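PDB 3IHV: SusD homolog from Bacteroides thetaiotaomicron VPI-5482, which probably binds glycans at the outer membrane and helps pass them on for uptake, as other members of the SusD family do. Local coordinates for residues V305-L310 / K488-W493; L337-A342 / K361-Y366; D355-Q360 / W493-G498; K481-T486 / Y502-Y507. One frame throughout, in Å; residues are numbered along the deposited sequence.

Contact 1: residues V305-L310 / K488-W493; sequences VHTFVL and KELGYW. With NA (sodium ion), chain E.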
loop_
_atom_site.group_PDB
_atom_site.type_symbol
_atom_site.label_atom_id
_atom_site.label_comp_id
_atom_site.label_asym_id
_atom_site.label_seq_id
_atom_site.Cartn_x
_atom_site.Cartn_y
_atom_site.Cartn_z
ATOM N N VAL A 305 -9.590 7.925 12.281
ATOM C CA VAL A 305 -9.637 9.248 12.896
ATOM C C VAL A 305 -11.046 9.803 12.729
ATOM O O VAL A 305 -11.542 9.905 11.603
ATOM C CB VAL A 305 -8.545 10.151 12.327
ATOM C CG1 VAL A 305 -8.665 11.604 12.856
ATOM C CG2 VAL A 305 -7.116 9.563 12.646
ATOM N N HIS A 306 -11.707 10.186 13.823
ATOM C CA HIS A 306 -13.132 10.521 13.691
ATOM C C HIS A 306 -13.452 11.757 12.845
ATOM O O HIS A 306 -14.496 11.812 12.200
ATOM C CB HIS A 306 -13.870 10.584 15.015
ATOM C CG HIS A 306 -15.332 10.361 14.841
ATOM N ND1 HIS A 306 -15.833 9.150 14.415
ATOM C CD2 HIS A 306 -16.388 11.201 14.941
ATOM C CE1 HIS A 306 -17.151 9.241 14.327
ATOM N NE2 HIS A 306 -17.512 10.475 14.644
ATOM N N THR A 307 -12.549 12.738 12.826
ATOM C CA THR A 307 -12.756 13.900 11.980
ATOM C C THR A 307 -12.843 13.526 10.478
ATOM O O THR A 307 -13.553 14.186 9.706
ATOM C CB THR A 307 -11.722 14.944 12.256
ATOM O OG1 THR A 307 -10.443 14.328 12.361
ATOM C CG2 THR A 307 -12.037 15.681 13.625
ATOM N N PHE A 308 -12.139 12.477 10.064
ATOM C CA PHE A 308 -12.261 11.955 8.706
ATOM C C PHE A 308 -13.690 11.459 8.479
ATOM O O PHE A 308 -14.326 11.773 7.446
ATOM C CB PHE A 308 -11.221 10.850 8.480
ATOM C CG PHE A 308 -11.278 10.199 7.110
ATOM C CD1 PHE A 308 -11.253 10.962 5.960
ATOM C CD2 PHE A 308 -11.277 8.801 6.974
ATOM C CE1 PHE A 308 -11.256 10.367 4.727
ATOM C CE2 PHE A 308 -11.288 8.222 5.733
ATOM C CZ PHE A 308 -11.289 9.006 4.622
ATOM N N VAL A 309 -14.186 10.674 9.442
ATOM C CA VAL A 309 -15.566 10.210 9.417
ATOM C C VAL A 309 -16.529 11.383 9.285
ATOM O O VAL A 309 -17.446 11.339 8.442
ATOM C CB VAL A 309 -15.961 9.369 10.657
ATOM C CG1 VAL A 309 -17.488 9.043 10.631
ATOM C CG2 VAL A 309 -15.104 8.122 10.788
ATOM N N LEU A 310 -16.353 12.415 10.116
ATOM C CA LEU A 310 -17.264 13.561 10.055
ATOM C C LEU A 310 -17.244 14.232 8.670
ATOM O O LEU A 310 -18.321 14.564 8.135
ATOM C CB LEU A 310 -16.972 14.546 11.186
ATOM C CG LEU A 310 -17.174 13.990 12.599
ATOM C CD1 LEU A 310 -16.733 15.030 13.657
ATOM C CD2 LEU A 310 -18.611 13.527 12.895
ATOM N N LYS A 488 -5.628 19.482 16.231
ATOM C CA LYS A 488 -6.547 20.609 16.506
ATOM C C LYS A 488 -7.993 20.254 16.222
ATOM O O LYS A 488 -8.876 20.497 17.044
ATOM C CB LYS A 488 -6.217 21.805 15.619
ATOM C CG LYS A 488 -4.868 22.325 15.829
ATOM C CD LYS A 488 -4.582 23.604 15.060
ATOM C CE LYS A 488 -3.106 24.023 15.292
ATOM N NZ LYS A 488 -2.606 25.139 14.407
ATOM N N GLU A 489 -8.224 19.640 15.065
ATOM C CA GLU A 489 -9.575 19.304 14.653
ATOM C C GLU A 489 -10.263 18.308 15.564
ATOM O O GLU A 489 -11.438 18.470 15.876
ATOM C CB GLU A 489 -9.604 18.851 13.198
ATOM C CG GLU A 489 -9.192 19.950 12.181
ATOM C CD GLU A 489 -10.248 21.043 11.983
ATOM O OE1 GLU A 489 -11.424 20.859 12.360
ATOM O OE2 GLU A 489 -9.872 22.113 11.469
ATOM N N LEU A 490 -9.534 17.302 16.027
ATOM C CA LEU A 490 -10.083 16.371 16.995
ATOM C C LEU A 490 -10.393 17.109 18.273
ATOM O O LEU A 490 -11.400 16.819 18.919
ATOM C CB LEU A 490 -9.108 15.208 17.256
ATOM C CG LEU A 490 -8.923 14.215 16.129
ATOM C CD1 LEU A 490 -7.646 13.333 16.334
ATOM C CD2 LEU A 490 -10.185 13.343 16.002
ATOM N N GLY A 491 -9.545 18.073 18.632
ATOM C CA GLY A 491 -9.775 18.858 19.839
ATOM C C GLY A 491 -11.040 19.679 19.730
ATOM O O GLY A 491 -11.771 19.807 20.715
ATOM N N TYR A 492 -11.318 20.245 18.551
ATOM C CA TYR A 492 -12.564 20.991 18.356
ATOM C C TYR A 492 -13.786 20.027 18.499
ATOM O O TYR A 492 -14.774 20.340 19.152
ATOM C CB TYR A 492 -12.624 21.688 16.992
ATOM C CG TYR A 492 -11.481 22.648 16.646
ATOM C CD1 TYR A 492 -10.951 23.509 17.573
ATOM C CD2 TYR A 492 -11.028 22.752 15.327
ATOM C CE1 TYR A 492 -9.931 24.391 17.225
ATOM C CE2 TYR A 492 -10.012 23.627 14.967
ATOM C CZ TYR A 492 -9.468 24.437 15.927
ATOM O OH TYR A 492 -8.455 25.310 15.568
ATOM N N TRP A 493 -13.722 18.877 17.864
ATOM C CA TRP A 493 -14.789 17.878 17.972
ATOM C C TRP A 493 -15.103 17.376 19.405
ATOM O O TRP A 493 -16.281 17.276 19.818
ATOM C CB TRP A 493 -14.403 16.700 17.081
ATOM C CG TRP A 493 -15.225 15.488 17.303
ATOM C CD1 TRP A 493 -16.543 15.353 17.072
ATOM C CD2 TRP A 493 -14.757 14.236 17.790
ATOM N NE1 TRP A 493 -16.947 14.077 17.372
ATOM C CE2 TRP A 493 -15.853 13.362 17.801
ATOM C CE3 TRP A 493 -13.496 13.757 18.188
ATOM C CZ2 TRP A 493 -15.750 12.041 18.238
ATOM C CZ3 TRP A 493 -13.389 12.427 18.611
ATOM C CH2 TRP A 493 -14.506 11.590 18.615
HETATM NA NA NA E . -13.731 20.672 21.874
HETATM O O HOH W 1 -15.476 21.854 22.140
HETATM O O HOH W 2 -12.489 22.858 21.582
#
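The indole of Trp493 receives His306 over one face. CB of His306 stands 4.0 Å from the centroid of the six-membered ring and 19° off its normal, a CH-pi contact, and the imidazole follows toward the rim of that face, its CD2 3.5 Å from CZ2 of Trp493. The two rings form an oblique pair, their planes 33° apart. Val309 CB lies over a face of the imidazole, which Tyr366 also meets edge-to-face. Over the opposite face of the indole stands NE2 of Gln360, and NE1 is hydrogen-bonded to Pro356 O. Leu310 comes in obliquely, its CD1 3.4 Å from CD1 of Trp493. With CG trans to the backbone N (chi1 167°), the indole reaches from helix 479-493 to helix 306-313. Farther back, Leu490 CD2 touches Val305 CG1 at 3.9 Å and Thr307, whose CG2 leans on Glu489 O. An alanine in place of Trp493 would probably open a gap beneath His306 and Leu310 and leave Pro356 O without one of its donors. No hydrogen bond spans the two segments, which adhere through carbon and ring surfaces. The polar work is done at the helix end, where Gly491 O binds a sodium ion at 2.4 Å and Tyr492 O at 2.9 Å; the cation probably offsets the negative character of these terminal carbonyls.

Contact 2: residues L337-A342 / K361-Y366; sequences LWVAGA and KNKQNY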
loop_
_atom_site.group_PDB
_atom_site.type_symbol
_atom_site.label_atom_id
_atom_site.label_comp_id
_atom_site.label_asym_id
_atom_site.label_seq_id
_atom_site.Cartn_x
_atom_site.Cartn_y
_atom_site.Cartn_z
ATOM N N LEU A 337 -22.868 -2.051 17.283
ATOM C CA LEU A 337 -22.219 -0.747 17.066
ATOM C C LEU A 337 -21.218 -0.474 18.180
ATOM O O LEU A 337 -21.483 -0.769 19.332
ATOM C CB LEU A 337 -23.233 0.383 17.064
ATOM C CG LEU A 337 -24.194 0.370 15.901
ATOM C CD1 LEU A 337 -25.328 1.365 16.204
ATOM C CD2 LEU A 337 -23.452 0.650 14.547
ATOM N N TRP A 338 -20.095 0.128 17.820
ATOM C CA TRP A 338 -19.078 0.516 18.790
ATOM C C TRP A 338 -19.636 1.403 19.900
ATOM O O TRP A 338 -19.255 1.256 21.064
ATOM C CB TRP A 338 -17.887 1.215 18.084
ATOM C CG TRP A 338 -16.824 0.280 17.670
ATOM C CD1 TRP A 338 -16.530 -0.139 16.426
ATOM C CD2 TRP A 338 -15.936 -0.410 18.548
ATOM N NE1 TRP A 338 -15.460 -0.998 16.458
ATOM C CE2 TRP A 338 -15.094 -1.192 17.758
ATOM C CE3 TRP A 338 -15.750 -0.393 19.927
ATOM C CZ2 TRP A 338 -14.085 -1.980 18.302
ATOM C CZ3 TRP A 338 -14.759 -1.161 20.459
ATOM C CH2 TRP A 338 -13.960 -1.957 19.660
ATOM N N VAL A 339 -20.588 2.275 19.579
ATOM C CA VAL A 339 -21.137 3.165 20.582
ATOM C C VAL A 339 -22.140 2.538 21.534
ATOM O O VAL A 339 -22.493 3.178 22.520
ATOM C CB VAL A 339 -21.806 4.376 19.955
ATOM C CG1 VAL A 339 -20.788 5.112 19.117
ATOM C CG2 VAL A 339 -23.029 3.939 19.116
ATOM N N ALA A 340 -22.576 1.305 21.269
ATOM C CA ALA A 340 -23.600 0.664 22.110
ATOM C C ALA A 340 -23.031 0.349 23.475
ATOM O O ALA A 340 -22.044 -0.384 23.600
ATOM C CB ALA A 340 -24.160 -0.615 21.439
ATOM N N GLY A 341 -23.597 0.996 24.484
ATOM C CA GLY A 341 -23.236 0.768 25.865
ATOM C C GLY A 341 -24.137 -0.317 26.434
ATOM O O GLY A 341 -25.042 -0.810 25.775
ATOM N N ALA A 342 -23.858 -0.677 27.674
ATOM C CA ALA A 342 -24.590 -1.720 28.355
ATOM C C ALA A 342 -26.100 -1.452 28.353
ATOM O O ALA A 342 -26.879 -2.364 28.123
ATOM C CB ALA A 342 -24.062 -1.870 29.782
ATOM N N LYS A 361 -16.076 8.799 22.903
ATOM C CA LYS A 361 -14.994 7.924 23.311
ATOM C C LYS A 361 -14.949 6.653 22.463
ATOM O O LYS A 361 -13.917 6.303 21.945
ATOM C CB LYS A 361 -15.144 7.535 24.782
ATOM C CG LYS A 361 -13.980 6.709 25.332
ATOM C CD LYS A 361 -14.114 6.509 26.825
ATOM N N ASN A 362 -16.081 5.971 22.336
ATOM C CA ASN A 362 -16.163 4.703 21.607
ATOM C C ASN A 362 -16.050 4.873 20.105
ATOM O O ASN A 362 -15.619 3.961 19.402
ATOM C CB ASN A 362 -17.470 3.963 21.952
ATOM C CG ASN A 362 -17.469 3.369 23.390
ATOM O OD1 ASN A 362 -16.504 3.508 24.129
ATOM N ND2 ASN A 362 -18.543 2.710 23.762
ATOM N N LYS A 363 -16.428 6.050 19.602
ATOM C CA LYS A 363 -16.270 6.329 18.190
ATOM C C LYS A 363 -14.798 6.246 17.742
ATOM O O LYS A 363 -14.500 5.942 16.565
ATOM C CB LYS A 363 -16.878 7.677 17.829
ATOM C CG LYS A 363 -18.365 7.591 17.797
ATOM C CD LYS A 363 -19.041 8.934 17.626
ATOM C CE LYS A 363 -20.545 8.722 17.406
ATOM N NZ LYS A 363 -21.358 9.972 17.331
ATOM N N GLN A 364 -13.880 6.459 18.689
ATOM C CA GLN A 364 -12.473 6.370 18.372
ATOM C C GLN A 364 -12.019 4.953 18.021
ATOM O O GLN A 364 -10.898 4.755 17.517
ATOM C CB GLN A 364 -11.637 6.929 19.538
ATOM C CG GLN A 364 -11.954 8.391 19.863
ATOM C CD GLN A 364 -11.235 8.872 21.123
ATOM O OE1 GLN A 364 -10.433 9.800 21.065
ATOM N NE2 GLN A 364 -11.534 8.227 22.273
ATOM N N ASN A 365 -12.888 3.969 18.278
ATOM C CA ASN A 365 -12.578 2.575 18.034
ATOM C C ASN A 365 -13.040 2.059 16.666
ATOM O O ASN A 365 -12.783 0.895 16.368
ATOM C CB ASN A 365 -13.110 1.695 19.156
ATOM C CG ASN A 365 -12.296 1.817 20.421
ATOM O OD1 ASN A 365 -11.078 1.954 20.361
ATOM N ND2 ASN A 365 -12.953 1.687 21.569
ATOM N N TYR A 366 -13.707 2.885 15.854
ATOM C CA TYR A 366 -14.073 2.502 14.485
ATOM C C TYR A 366 -12.816 1.993 13.785
ATOM O O TYR A 366 -11.693 2.462 14.060
ATOM C CB TYR A 366 -14.555 3.694 13.645
ATOM C CG TYR A 366 -15.926 4.295 13.889
ATOM C CD1 TYR A 366 -16.689 4.002 15.024
ATOM C CD2 TYR A 366 -16.418 5.246 12.991
ATOM C CE1 TYR A 366 -17.926 4.595 15.218
ATOM C CE2 TYR A 366 -17.609 5.840 13.171
ATOM C CZ TYR A 366 -18.364 5.537 14.301
ATOM O OH TYR A 366 -19.579 6.126 14.481
#
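Asn362 makes the first touch, leaning its side chain against the turn at Trp338. Its ND2 offers a weak hydrogen bond to Trp338 O, 3.1 Å long and bent to 124°, and CB packs near Val339 CA. Lys363 follows with its aliphatic part: CG lies 3.7 Å from CG1 of Val339, and the extended chain carries NZ past this valine to the carbonyls of Lys352, Asp353 and Lys358. Gln364 turns away and fastens its own segment, NE2 bonding to Lys361 O in the carbonyl plane on a lone pair. Lys361 O also takes the backbone N of Gln364, a double grip. Asn365, with CG anti to its carbonyl carbon (chi1 -74°), sets CB over the indole of Trp338, 3.4 Å from the centroid of the six-membered ring and 10° off the normal, a CH-pi contact. Asn365 O also lies over a face of this indole; its separation of 3.3 Å from Trp338 NE1 is badly angled for a bond, and the carbonyl accepts from Lys303 NZ instead. Trp338 CB lies at the edge of the Tyr366 ring, 4.3 Å from CD1 of Tyr366, while Tyr366 OH bonds to Asp353. The type I turn Leu337 to Ala340, leaving strand 335-337, thus packs against the type I turn Lys363 to Tyr366, which leads into strand 367-368. Strand 325-330 supports Trp338 through Gln329 and Tyr366 through Ile325, helix 346-354 borders Val339 and receives the lysine amine at its carbonyl end, and helix 306-313 touches Lys363 and Tyr366.

Contact 3: residues D355-Q360 / W493-G498; sequences DPTKAQ and WWEGTG. With NA (sodium ion), chain E.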
loop_
_atom_site.group_PDB
_atom_site.type_symbol
_atom_site.label_atom_id
_atom_site.label_comp_id
_atom_site.label_asym_id
_atom_site.label_seq_id
_atom_site.Cartn_x
_atom_site.Cartn_y
_atom_site.Cartn_z
ATOM N N ASP A 355 -25.019 11.254 15.927
ATOM C CA ASP A 355 -24.816 12.580 16.519
ATOM C C ASP A 355 -23.353 12.771 16.887
ATOM O O ASP A 355 -22.848 12.071 17.730
ATOM C CB ASP A 355 -25.695 12.694 17.751
ATOM C CG ASP A 355 -25.685 14.092 18.373
ATOM O OD1 ASP A 355 -24.717 14.839 18.169
ATOM O OD2 ASP A 355 -26.673 14.427 19.059
ATOM N N PRO A 356 -22.670 13.760 16.272
ATOM C CA PRO A 356 -21.248 13.916 16.537
ATOM C C PRO A 356 -20.865 14.236 17.967
ATOM O O PRO A 356 -19.716 14.002 18.320
ATOM C CB PRO A 356 -20.825 15.064 15.608
ATOM C CG PRO A 356 -22.058 15.720 15.203
ATOM C CD PRO A 356 -23.157 14.714 15.264
ATOM N N THR A 357 -21.800 14.724 18.773
ATOM C CA THR A 357 -21.509 15.100 20.131
ATOM C C THR A 357 -21.675 13.908 21.089
ATOM O O THR A 357 -21.362 14.027 22.271
ATOM C CB THR A 357 -22.449 16.263 20.600
ATOM O OG1 THR A 357 -23.812 15.816 20.653
ATOM C CG2 THR A 357 -22.340 17.471 19.644
ATOM N N LYS A 358 -22.214 12.788 20.603
ATOM C CA LYS A 358 -22.482 11.615 21.440
ATOM C C LYS A 358 -21.481 10.460 21.263
ATOM O O LYS A 358 -20.937 10.232 20.181
ATOM C CB LYS A 358 -23.908 11.105 21.165
ATOM C CG LYS A 358 -25.035 12.153 21.431
ATOM N N ALA A 359 -21.280 9.736 22.358
ATOM C CA ALA A 359 -20.480 8.510 22.396
ATOM C C ALA A 359 -19.138 8.677 21.734
ATOM O O ALA A 359 -18.659 7.781 21.035
ATOM C CB ALA A 359 -21.263 7.349 21.720
ATOM N N GLN A 360 -18.521 9.835 21.958
ATOM C CA GLN A 360 -17.281 10.166 21.303
ATOM C C GLN A 360 -16.137 9.230 21.658
ATOM O O GLN A 360 -15.332 8.909 20.822
ATOM C CB GLN A 360 -16.896 11.608 21.621
ATOM C CG GLN A 360 -17.892 12.642 21.096
ATOM C CD GLN A 360 -17.397 14.065 21.302
ATOM O OE1 GLN A 360 -16.800 14.370 22.319
ATOM N NE2 GLN A 360 -17.684 14.944 20.356
ATOM N N TRP A 493 -13.722 18.877 17.864
ATOM C CA TRP A 493 -14.789 17.878 17.972
ATOM C C TRP A 493 -15.103 17.376 19.405
ATOM O O TRP A 493 -16.281 17.276 19.818
ATOM C CB TRP A 493 -14.403 16.700 17.081
ATOM C CG TRP A 493 -15.225 15.488 17.303
ATOM C CD1 TRP A 493 -16.543 15.353 17.072
ATOM C CD2 TRP A 493 -14.757 14.236 17.790
ATOM N NE1 TRP A 493 -16.947 14.077 17.372
ATOM C CE2 TRP A 493 -15.853 13.362 17.801
ATOM C CE3 TRP A 493 -13.496 13.757 18.188
ATOM C CZ2 TRP A 493 -15.750 12.041 18.238
ATOM C CZ3 TRP A 493 -13.389 12.427 18.611
ATOM C CH2 TRP A 493 -14.506 11.590 18.615
ATOM N N TRP A 494 -14.040 17.075 20.150
ATOM C CA TRP A 494 -14.142 16.494 21.492
ATOM C C TRP A 494 -14.853 17.422 22.448
ATOM O O TRP A 494 -14.455 18.572 22.596
ATOM C CB TRP A 494 -12.733 16.207 22.016
ATOM C CG TRP A 494 -12.639 15.340 23.189
ATOM C CD1 TRP A 494 -12.290 15.708 24.451
ATOM C CD2 TRP A 494 -12.840 13.916 23.220
ATOM N NE1 TRP A 494 -12.284 14.612 25.268
ATOM C CE2 TRP A 494 -12.602 13.497 24.533
ATOM C CE3 TRP A 494 -13.184 12.961 22.256
ATOM C CZ2 TRP A 494 -12.707 12.154 24.922
ATOM C CZ3 TRP A 494 -13.282 11.634 22.633
ATOM C CH2 TRP A 494 -13.030 11.234 23.956
ATOM N N GLU A 495 -15.896 16.928 23.090
ATOM C CA GLU A 495 -16.625 17.723 24.065
ATOM C C GLU A 495 -16.530 17.188 25.489
ATOM O O GLU A 495 -17.067 17.784 26.395
ATOM C CB GLU A 495 -18.080 17.820 23.660
ATOM C CG GLU A 495 -18.240 18.530 22.366
ATOM C CD GLU A 495 -19.657 18.845 22.046
ATOM O OE1 GLU A 495 -20.564 18.538 22.868
ATOM O OE2 GLU A 495 -19.866 19.399 20.949
ATOM N N GLY A 496 -15.843 16.078 25.695
ATOM C CA GLY A 496 -15.720 15.521 27.043
ATOM C C GLY A 496 -14.521 16.090 27.774
ATOM O O GLY A 496 -13.793 16.932 27.249
ATOM N N THR A 497 -14.351 15.653 29.018
ATOM C CA THR A 497 -13.188 16.049 29.806
ATOM C C THR A 497 -11.977 15.377 29.158
ATOM O O THR A 497 -12.106 14.417 28.390
ATOM C CB THR A 497 -13.319 15.591 31.267
ATOM O OG1 THR A 497 -13.430 14.159 31.297
ATOM C CG2 THR A 497 -14.533 16.231 31.948
ATOM N N GLY A 498 -10.789 15.915 29.390
ATOM C CA GLY A 498 -9.603 15.320 28.839
ATOM C C GLY A 498 -9.521 15.596 27.365
ATOM O O GLY A 498 -10.146 16.513 26.870
HETATM NA NA NA E . -13.731 20.672 21.874
HETATM O O HOH W 1 -15.476 21.854 22.140
HETATM O O HOH W 2 -12.489 22.858 21.582
#
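A glutamine amide that holds its nitrogen over a tryptophan face and has both polar atoms bonded sets this contact apart. NE2 of Gln360 stands 3.2 Å above the plane of the Trp493 ring, toward its rim, with the amide and ring planes 49° apart. CG anti to the carbonyl carbon (chi1 -63°) and an extended chain carry this amide along the ring. Its nitrogen and Trp493 NE1, both donors, converge on Pro356 O, 3.0 Å from Gln360 NE2 and 2.9 Å from Trp493 NE1. The same NE2 also bonds to Trp493 O from above its carbonyl plane. OE1 of Gln360 accepts from Glu495 N at 2.8 Å, nearly straight at 172° and on a lone pair. Three bonds on two atoms thus fix the rotation of the amide. The bonds to Trp493 O and from Glu495 N, with that from Trp493 NE1 to Pro356 O, tie the loop after helix 346-354 to the one leaving helix 479-493. The first loop begins with an Asx turn: Asp355 OD1 accepts from N and OG1 of Thr357, both from one face of the carboxylate. Thr357 also turns CG2 to within 3.4 Å of Glu495 OE2. OE1 of Gln360 lies over one face of Trp494, whose CZ3 is 3.8 Å from CB of Gln360. Trp494 NE1 bonds to Thr497 O, and backbone O of Trp494 binds the sodium ion at 2.3 Å.

Contact 4: residues K481-T486 / Y502-Y507; sequences KTVQAT and YSVATY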
loop_
_atom_site.group_PDB
_atom_site.type_symbol
_atom_site.label_atom_id
_atom_site.label_comp_id
_atom_site.label_asym_id
_atom_site.label_seq_id
_atom_site.Cartn_x
_atom_site.Cartn_y
_atom_site.Cartn_z
ATOM N N LYS A 481 2.412 19.169 9.071
ATOM C CA LYS A 481 1.283 20.124 9.068
ATOM C C LYS A 481 -0.059 19.389 9.277
ATOM O O LYS A 481 -0.927 19.858 10.007
ATOM C CB LYS A 481 1.266 20.847 7.706
ATOM C CG LYS A 481 0.185 21.882 7.464
ATOM C CD LYS A 481 0.210 22.382 5.983
ATOM C CE LYS A 481 -0.761 23.558 5.717
ATOM N N THR A 482 -0.226 18.258 8.611
ATOM C CA THR A 482 -1.495 17.493 8.682
ATOM C C THR A 482 -1.696 16.827 10.036
ATOM O O THR A 482 -2.810 16.806 10.572
ATOM C CB THR A 482 -1.564 16.489 7.523
ATOM O OG1 THR A 482 -1.446 17.223 6.305
ATOM C CG2 THR A 482 -2.895 15.683 7.529
ATOM N N VAL A 483 -0.624 16.286 10.609
ATOM C CA VAL A 483 -0.724 15.676 11.948
ATOM C C VAL A 483 -1.116 16.771 12.950
ATOM O O VAL A 483 -2.012 16.597 13.772
ATOM C CB VAL A 483 0.582 14.946 12.357
ATOM C CG1 VAL A 483 0.573 14.532 13.878
ATOM C CG2 VAL A 483 0.840 13.748 11.429
ATOM N N GLN A 484 -0.460 17.920 12.857
ATOM C CA GLN A 484 -0.764 19.049 13.735
ATOM C C GLN A 484 -2.192 19.544 13.551
ATOM O O GLN A 484 -2.894 19.790 14.516
ATOM C CB GLN A 484 0.238 20.187 13.447
ATOM C CG GLN A 484 1.628 19.863 13.991
ATOM C CD GLN A 484 1.701 20.045 15.496
ATOM O OE1 GLN A 484 1.372 21.108 16.014
ATOM N NE2 GLN A 484 2.107 19.005 16.206
ATOM N N ALA A 485 -2.643 19.620 12.309
ATOM C CA ALA A 485 -3.991 20.129 12.052
ATOM C C ALA A 485 -5.038 19.117 12.510
ATOM O O ALA A 485 -6.120 19.508 12.988
ATOM C CB ALA A 485 -4.166 20.455 10.569
ATOM N N THR A 486 -4.734 17.836 12.330
ATOM C CA THR A 486 -5.619 16.768 12.777
ATOM C C THR A 486 -5.805 16.822 14.308
ATOM O O THR A 486 -6.937 16.678 14.818
ATOM C CB THR A 486 -5.149 15.397 12.307
ATOM O OG1 THR A 486 -5.076 15.401 10.871
ATOM C CG2 THR A 486 -6.140 14.311 12.796
ATOM N N TYR A 502 -4.888 10.946 20.188
ATOM C CA TYR A 502 -4.142 11.246 18.947
ATOM C C TYR A 502 -2.672 11.328 19.328
ATOM O O TYR A 502 -2.002 12.355 19.144
ATOM C CB TYR A 502 -4.636 12.540 18.239
ATOM C CG TYR A 502 -4.219 12.593 16.799
ATOM C CD1 TYR A 502 -4.606 11.604 15.906
ATOM C CD2 TYR A 502 -3.454 13.634 16.319
ATOM C CE1 TYR A 502 -4.211 11.655 14.588
ATOM C CE2 TYR A 502 -3.046 13.685 15.038
ATOM C CZ TYR A 502 -3.413 12.722 14.160
ATOM O OH TYR A 502 -2.964 12.783 12.836
ATOM N N SER A 503 -2.173 10.200 19.827
ATOM C CA SER A 503 -0.821 10.144 20.385
ATOM C C SER A 503 0.267 10.491 19.387
ATOM O O SER A 503 1.275 11.096 19.733
ATOM C CB SER A 503 -0.594 8.760 21.002
ATOM O OG SER A 503 0.701 8.696 21.574
ATOM N N VAL A 504 0.050 10.165 18.121
ATOM C CA VAL A 504 1.009 10.492 17.064
ATOM C C VAL A 504 1.397 11.973 17.087
ATOM O O VAL A 504 2.556 12.291 16.846
ATOM C CB VAL A 504 0.523 10.022 15.654
ATOM C CG1 VAL A 504 -0.784 10.750 15.225
ATOM C CG2 VAL A 504 1.618 10.205 14.605
ATOM N N ALA A 505 0.467 12.884 17.403
ATOM C CA ALA A 505 0.836 14.327 17.467
ATOM C C ALA A 505 1.834 14.681 18.572
ATOM O O ALA A 505 2.541 15.671 18.471
ATOM C CB ALA A 505 -0.404 15.232 17.628
ATOM N N THR A 506 1.867 13.931 19.661
ATOM C CA THR A 506 2.801 14.212 20.738
ATOM C C THR A 506 4.262 14.115 20.284
ATOM O O THR A 506 5.094 14.924 20.687
ATOM C CB THR A 506 2.547 13.207 21.890
ATOM O OG1 THR A 506 1.204 13.372 22.317
ATOM C CG2 THR A 506 3.505 13.373 23.089
ATOM N N TYR A 507 4.553 13.177 19.393
ATOM C CA TYR A 507 5.947 12.841 19.053
ATOM C C TYR A 507 6.414 13.183 17.647
ATOM O O TYR A 507 7.622 13.252 17.405
ATOM C CB TYR A 507 6.094 11.330 19.237
ATOM C CG TYR A 507 5.690 10.844 20.611
ATOM C CD1 TYR A 507 6.540 11.019 21.698
ATOM C CD2 TYR A 507 4.472 10.212 20.822
ATOM C CE1 TYR A 507 6.193 10.594 22.925
ATOM C CE2 TYR A 507 4.126 9.738 22.075
ATOM C CZ TYR A 507 5.000 9.929 23.113
ATOM O OH TYR A 507 4.706 9.524 24.387
HETATM O O HOH W 3 3.280 16.481 15.954
#
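Val483 and Thr486, one turn of helix 479-493, fit against the chain where, after an intervening loop, it enters the short, weakly bonded helix 504-507, so that one helix packs on the other. The main bump is CG1 of Val483, which sits in a hollow floored by Ala505, with CA 3.6 Å away, and walled by Val504 CG1 and Tyr502 CE2. The Tyr502 ring is itself a flat wedge with a methyl over each face: Thr486 CG2, 3.4 Å from CZ, on one, and Val504 CG1, 3.4 Å above the plane toward the rim, on the other. At the ring edge lies Val483 O, 3.3 Å from CE2. Thr486 can present its methyl because OG1, beside the backbone N at chi1 -58°, bonds back to Thr482 O, which takes Thr486 N from its opposite face. The phenol oxygen runs past Thr486 to a hydrogen bond with Thr49 O. A serine in place of Tyr502 would probably leave a gap between the two methyls and Thr49 O without this donor. No direct hydrogen bond joins the two segments; water 3 bridges them at the margin, accepting from Gln484 NE2 at 2.8 Å and donating to Ala505 O at 2.7 Å.

In the fold
The four contacts make one continuous patch in the SusD-family region. Contacts 1 and 3 lie closest, with centres about 10 Å apart; they share Trp493 and, between them, supply the three carbonyls of one sodium site. Contact 2 joins contact 1 through His306 and Tyr366, and contact 3 through Lys363, the centres of contacts 2 and 3 being about 12 Å apart. Contact 4 uses the same helix 479-493 as contact 1 and touches it at Leu490 CD1 and Tyr502 CD1, 3.5 Å apart, but stays about 6 Å from contact 2 at the nearest atoms. The sodium ion, bound between contacts 1 and 3, is about 13 Å from the side chain of Tyr502 in contact 4.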